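Long-range contacts in interleukin-15 receptor alpha chain (PDB 2PSM), which probably binds the cytokine interleukin-15 through its sushi domain: residues K42-T47 with K70-P75; T49-V54 with T65-K70. One frame throughout, in Å; residues are numbered along the deposited sequence.

How the interactions relate
The two interactions lie end to end in one sushi domain, their centres about 15 Å apart, and they share K70. Along the chain the order is 42-47, 49-54, 65-70, 70-75, so the segments of interaction 2 fall between those of interaction 1. Interaction 2 sits near the middle of the chain, where strand 50-56 of the four-stranded sheet meets the segment leading out of strand 61-64. Interaction 1 lies farther out, its centre about 14 Å from the centre of the chain, in the separate two-stranded sheet of 41-43 and 71-73. The side chain of R43 packs on T49 and L69, joining the two contacts, and R43 also reaches acidic side chains of the partner protein.

Interaction 1: K42-T47 with K70-P75; sequences KRKAGT and KCIRDP
The backbone N of K42 donates to the carbonyl O of I72 over 2.6 Å, nearly straight into the carbonyl. I72 N returns a 2.9 Å bond to K42 O, arriving 23° out of that carbonyl's plane. A third backbone bond, K44 N to K70 O at 2.7 Å, carries the pairing past R43 and C71, which form a non-hydrogen-bonded pair. This is the small antiparallel sheet of the sushi domain's C-terminal end, and C71 fastens it to C37 by a disulfide. Beyond it, K44 to T47 make a type II turn. There K44 O takes two bonds, from T47 N and, at 2.6 Å, from T47 OG1, while K70 N reaches the same hydroxyl only weakly. CG2 of T47 meanwhile rests on K70 CB. K44 and K70 cross by their aliphatic parts, K44 CD lying 3.8 Å from K70 CG, with each ammonium end running on past the other segment. At the far end the K42 chain, bent at chi2 (-66°), runs alongside D74 and brings CE to 3.4 Å from D74 OD2. K42 NZ stays 4.3 Å from that oxygen, beyond salt-bridge range; D74 OD1 is bonded to S76 OG.

Interaction 2: T49-V54 with T65-K70; sequences TLIECV and TTPSLK
T65 and E52 hold the start of segment 65-70 against strand 50-56 of the sushi domain, just where the neighbouring strand 61-64 has ended. Two direct hydrogen bonds do this. T65 N donates to E52 O at 2.9 Å, and the return bond goes to a side chain: E52 N donates to T65 OG1 at 2.8 Å, nearly straight at 167°. A chi1 of 46° places that hydroxyl between the backbone N and carbonyl carbon of T65, and from there it faces the strand, also lying 3.4 Å from I51 CA. The hydroxyl thus serves as acceptor where a strand would offer a carbonyl.

Farther on the polar link is indirect. A water donates to L50 O and accepts from S68 N, 2.8 Å from each, and so bridges two backbones that are not bonded directly here. S68 OG is in turn bonded to S48 N, which ties the segment to the residue just ahead of 49-54.

Apolar contacts fill in between and at both ends. The I51 side chain runs next to the P67 ring in the same direction, with I51 CG2 3.6 Å from P67 CB and a little farther from CG and CD of the ring. I51 also packs on W64 and Y35 of the flanking strands, while P67 touches I17. At one end the methyl of T65 meets V54 CG1 at 3.8 Å, the two side chains lying roughly perpendicular. At the other, T49 OG1 is occupied by R34 NH1, and the methyl branch of the same threonine, CG2, touches L69 CD1 at 3.7 Å.

Interaction 1: K42-T47 with K70-P75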
loop_
_atom_site.group_PDB
_atom_site.type_symbol
_atom_site.label_atom_id
_atom_site.label_comp_id
_atom_site.label_asym_id
_atom_site.label_seq_id
_atom_site.Cartn_x
_atom_site.Cartn_y
_atom_site.Cartn_z
ATOM N N LYS B 42 -10.978 -10.637 -0.714
ATOM C CA LYS B 42 -9.731 -10.002 -0.274
ATOM C C LYS B 42 -9.612 -8.558 -0.744
ATOM O O LYS B 42 -10.027 -8.220 -1.855
ATOM C CB LYS B 42 -8.513 -10.768 -0.813
ATOM C CG LYS B 42 -8.232 -12.110 -0.158
ATOM C CD LYS B 42 -7.840 -11.946 1.292
ATOM C CE LYS B 42 -7.411 -13.274 1.891
ATOM N NZ LYS B 42 -7.286 -13.185 3.376
ATOM N N ARG B 43 -9.030 -7.713 0.104
ATOM C CA ARG B 43 -8.815 -6.310 -0.245
ATOM C C ARG B 43 -7.880 -6.331 -1.451
ATOM O O ARG B 43 -6.796 -6.924 -1.396
ATOM C CB ARG B 43 -8.138 -5.563 0.911
ATOM C CG ARG B 43 -7.540 -4.211 0.508
ATOM C CD ARG B 43 -6.851 -3.526 1.681
ATOM N NE ARG B 43 -5.615 -4.212 2.066
ATOM C CZ ARG B 43 -4.464 -4.124 1.404
ATOM N NH1 ARG B 43 -4.366 -3.373 0.316
ATOM N NH2 ARG B 43 -3.406 -4.797 1.826
ATOM N N LYS B 44 -8.302 -5.714 -2.545
ATOM C CA LYS B 44 -7.462 -5.683 -3.729
ATOM C C LYS B 44 -6.205 -4.873 -3.448
ATOM O O LYS B 44 -6.269 -3.806 -2.834
ATOM C CB LYS B 44 -8.202 -5.049 -4.903
ATOM C CG LYS B 44 -7.385 -5.063 -6.179
ATOM C CD LYS B 44 -8.148 -4.450 -7.328
ATOM C CE LYS B 44 -7.387 -4.598 -8.634
ATOM N NZ LYS B 44 -8.225 -4.104 -9.761
ATOM N N ALA B 45 -5.068 -5.384 -3.909
ATOM C CA ALA B 45 -3.789 -4.710 -3.719
ATOM C C ALA B 45 -3.889 -3.292 -4.291
ATOM O O ALA B 45 -4.431 -3.091 -5.374
ATOM C CB ALA B 45 -2.676 -5.498 -4.430
ATOM N N GLY B 46 -3.384 -2.305 -3.564
ATOM C CA GLY B 46 -3.463 -0.941 -4.067
ATOM C C GLY B 46 -4.669 -0.161 -3.577
ATOM O O GLY B 46 -4.691 1.070 -3.686
ATOM N N THR B 47 -5.678 -0.864 -3.059
ATOM C CA THR B 47 -6.875 -0.212 -2.539
ATOM C C THR B 47 -6.812 -0.204 -1.009
ATOM O O THR B 47 -6.128 -1.025 -0.404
ATOM C CB THR B 47 -8.200 -0.905 -3.026
ATOM O OG1 THR B 47 -8.307 -2.226 -2.480
ATOM C CG2 THR B 47 -8.217 -0.992 -4.556
ATOM N N LYS B 70 -11.661 -2.078 -2.742
ATOM C CA LYS B 70 -12.198 -2.982 -3.738
ATOM C C LYS B 70 -11.972 -4.378 -3.165
ATOM O O LYS B 70 -10.832 -4.774 -2.910
ATOM C CB LYS B 70 -11.457 -2.809 -5.060
ATOM C CG LYS B 70 -11.652 -3.922 -6.068
ATOM C CD LYS B 70 -13.055 -3.958 -6.648
ATOM C CE LYS B 70 -13.137 -4.979 -7.774
ATOM N NZ LYS B 70 -14.476 -4.972 -8.430
ATOM N N CYS B 71 -13.063 -5.103 -2.922
ATOM C CA CYS B 71 -12.968 -6.452 -2.383
ATOM C C CYS B 71 -13.195 -7.465 -3.497
ATOM O O CYS B 71 -14.292 -7.544 -4.063
ATOM C CB CYS B 71 -14.004 -6.671 -1.283
ATOM S SG CYS B 71 -13.768 -5.703 0.237
ATOM N N ILE B 72 -12.160 -8.240 -3.806
ATOM C CA ILE B 72 -12.252 -9.243 -4.855
ATOM C C ILE B 72 -12.218 -10.666 -4.295
ATOM O O ILE B 72 -11.833 -10.891 -3.145
ATOM C CB ILE B 72 -11.097 -9.100 -5.868
ATOM C CG1 ILE B 72 -9.758 -9.358 -5.172
ATOM C CG2 ILE B 72 -11.118 -7.703 -6.484
ATOM C CD1 ILE B 72 -8.587 -9.592 -6.126
ATOM N N ARG B 73 -12.615 -11.622 -5.126
ATOM C CA ARG B 73 -12.626 -13.022 -4.736
ATOM C C ARG B 73 -11.233 -13.485 -4.346
ATOM O O ARG B 73 -10.277 -13.312 -5.101
ATOM C CB ARG B 73 -13.141 -13.884 -5.885
ATOM C CG ARG B 73 -14.602 -13.647 -6.218
ATOM C CD ARG B 73 -15.089 -14.606 -7.291
ATOM N NE ARG B 73 -16.519 -14.448 -7.537
ATOM C CZ ARG B 73 -17.219 -15.189 -8.390
ATOM N NH1 ARG B 73 -16.621 -16.148 -9.085
ATOM N NH2 ARG B 73 -18.519 -14.973 -8.545
ATOM N N ASP B 74 -11.129 -14.066 -3.156
ATOM C CA ASP B 74 -9.864 -14.586 -2.657
ATOM C C ASP B 74 -9.281 -15.493 -3.745
ATOM O O ASP B 74 -9.886 -16.498 -4.104
ATOM C CB ASP B 74 -10.113 -15.400 -1.387
ATOM C CG ASP B 74 -8.833 -15.857 -0.726
ATOM O OD1 ASP B 74 -7.837 -16.085 -1.444
ATOM O OD2 ASP B 74 -8.829 -15.998 0.515
ATOM N N PRO B 75 -8.097 -15.150 -4.280
ATOM C CA PRO B 75 -7.463 -15.952 -5.330
ATOM C C PRO B 75 -7.131 -17.371 -4.877
ATOM O O PRO B 75 -7.090 -18.296 -5.689
ATOM C CB PRO B 75 -6.199 -15.157 -5.661
ATOM C CG PRO B 75 -6.545 -13.754 -5.255
ATOM C CD PRO B 75 -7.275 -13.970 -3.963
#

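Interaction 2: T49-V54 with T65-K70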
loop_
_atom_site.group_PDB
_atom_site.type_symbol
_atom_site.label_atom_id
_atom_site.label_comp_id
_atom_site.label_asym_id
_atom_site.label_seq_id
_atom_site.Cartn_x
_atom_site.Cartn_y
_atom_site.Cartn_z
ATOM N N THR B 49 -8.832 0.063 2.914
ATOM C CA THR B 49 -10.050 -0.227 3.679
ATOM C C THR B 49 -10.389 0.964 4.581
ATOM O O THR B 49 -11.391 0.952 5.293
ATOM C CB THR B 49 -9.866 -1.440 4.617
ATOM O OG1 THR B 49 -8.733 -1.217 5.471
ATOM C CG2 THR B 49 -9.673 -2.720 3.825
ATOM N N LEU B 50 -9.553 1.993 4.538
ATOM C CA LEU B 50 -9.716 3.157 5.403
ATOM C C LEU B 50 -10.580 4.335 4.974
ATOM O O LEU B 50 -10.566 4.740 3.828
ATOM C CB LEU B 50 -8.334 3.733 5.749
ATOM C CG LEU B 50 -8.347 4.983 6.641
ATOM C CD1 LEU B 50 -8.578 4.563 8.096
ATOM C CD2 LEU B 50 -7.024 5.737 6.523
ATOM N N ILE B 51 -11.316 4.882 5.940
ATOM C CA ILE B 51 -12.098 6.093 5.744
ATOM C C ILE B 51 -11.877 6.886 7.021
ATOM O O ILE B 51 -11.787 6.313 8.105
ATOM C CB ILE B 51 -13.607 5.852 5.550
ATOM C CG1 ILE B 51 -14.200 5.072 6.726
ATOM C CG2 ILE B 51 -13.847 5.166 4.218
ATOM C CD1 ILE B 51 -15.711 4.906 6.606
ATOM N N GLU B 52 -11.745 8.197 6.893
ATOM C CA GLU B 52 -11.528 9.045 8.054
ATOM C C GLU B 52 -12.588 10.128 8.087
ATOM O O GLU B 52 -12.989 10.634 7.039
ATOM C CB GLU B 52 -10.149 9.704 7.996
ATOM C CG GLU B 52 -9.811 10.495 9.251
ATOM C CD GLU B 52 -8.432 11.121 9.198
ATOM O OE1 GLU B 52 -7.497 10.446 8.712
ATOM O OE2 GLU B 52 -8.284 12.279 9.656
ATOM N N CYS B 53 -13.047 10.474 9.284
ATOM C CA CYS B 53 -14.054 11.515 9.423
ATOM C C CYS B 53 -13.357 12.867 9.509
ATOM O O CYS B 53 -12.726 13.183 10.518
ATOM C CB CYS B 53 -14.908 11.286 10.671
ATOM S SG CYS B 53 -16.168 12.586 10.835
ATOM N N VAL B 54 -13.459 13.650 8.437
ATOM C CA VAL B 54 -12.823 14.959 8.375
ATOM C C VAL B 54 -13.871 16.059 8.353
ATOM O O VAL B 54 -14.945 15.908 7.764
ATOM C CB VAL B 54 -11.924 15.097 7.120
ATOM C CG1 VAL B 54 -10.924 13.946 7.066
ATOM C CG2 VAL B 54 -12.766 15.123 5.864
ATOM N N THR B 65 -14.020 10.387 4.344
ATOM C CA THR B 65 -13.218 10.510 3.132
ATOM C C THR B 65 -13.715 9.424 2.188
ATOM O O THR B 65 -14.307 8.443 2.632
ATOM C CB THR B 65 -11.724 10.288 3.412
ATOM O OG1 THR B 65 -11.559 9.129 4.234
ATOM C CG2 THR B 65 -11.132 11.495 4.111
ATOM N N THR B 66 -13.485 9.593 0.891
ATOM C CA THR B 66 -13.945 8.611 -0.086
ATOM C C THR B 66 -13.047 7.372 -0.117
ATOM O O THR B 66 -11.849 7.465 -0.387
ATOM C CB THR B 66 -13.992 9.225 -1.487
ATOM O OG1 THR B 66 -14.864 10.361 -1.472
ATOM C CG2 THR B 66 -14.515 8.215 -2.494
ATOM N N PRO B 67 -13.625 6.191 0.158
ATOM C CA PRO B 67 -12.856 4.944 0.160
ATOM C C PRO B 67 -12.451 4.485 -1.241
ATOM O O PRO B 67 -13.164 4.726 -2.216
ATOM C CB PRO B 67 -13.802 3.960 0.854
ATOM C CG PRO B 67 -15.151 4.431 0.404
ATOM C CD PRO B 67 -15.037 5.943 0.516
ATOM N N SER B 68 -11.297 3.837 -1.342
ATOM C CA SER B 68 -10.832 3.341 -2.631
ATOM C C SER B 68 -10.922 1.827 -2.621
ATOM O O SER B 68 -10.568 1.169 -3.597
ATOM C CB SER B 68 -9.381 3.757 -2.883
ATOM O OG SER B 68 -8.506 3.100 -1.983
ATOM N N LEU B 69 -11.412 1.286 -1.510
ATOM C CA LEU B 69 -11.534 -0.152 -1.331
ATOM C C LEU B 69 -12.227 -0.922 -2.443
ATOM O O LEU B 69 -13.250 -0.505 -2.985
ATOM C CB LEU B 69 -12.263 -0.471 -0.025
ATOM C CG LEU B 69 -12.467 -1.976 0.209
ATOM C CD1 LEU B 69 -11.101 -2.657 0.363
ATOM C CD2 LEU B 69 -13.330 -2.196 1.449
ATOM N N LYS B 70 -11.661 -2.078 -2.742
ATOM C CA LYS B 70 -12.198 -2.982 -3.738
ATOM C C LYS B 70 -11.972 -4.378 -3.165
ATOM O O LYS B 70 -10.832 -4.774 -2.910
ATOM C CB LYS B 70 -11.457 -2.809 -5.060
ATOM C CG LYS B 70 -11.652 -3.922 -6.068
ATOM C CD LYS B 70 -13.055 -3.958 -6.648
ATOM C CE LYS B 70 -13.137 -4.979 -7.774
ATOM N NZ LYS B 70 -14.476 -4.972 -8.430
HETATM O O HOH W 1 -10.407 3.627 1.312
#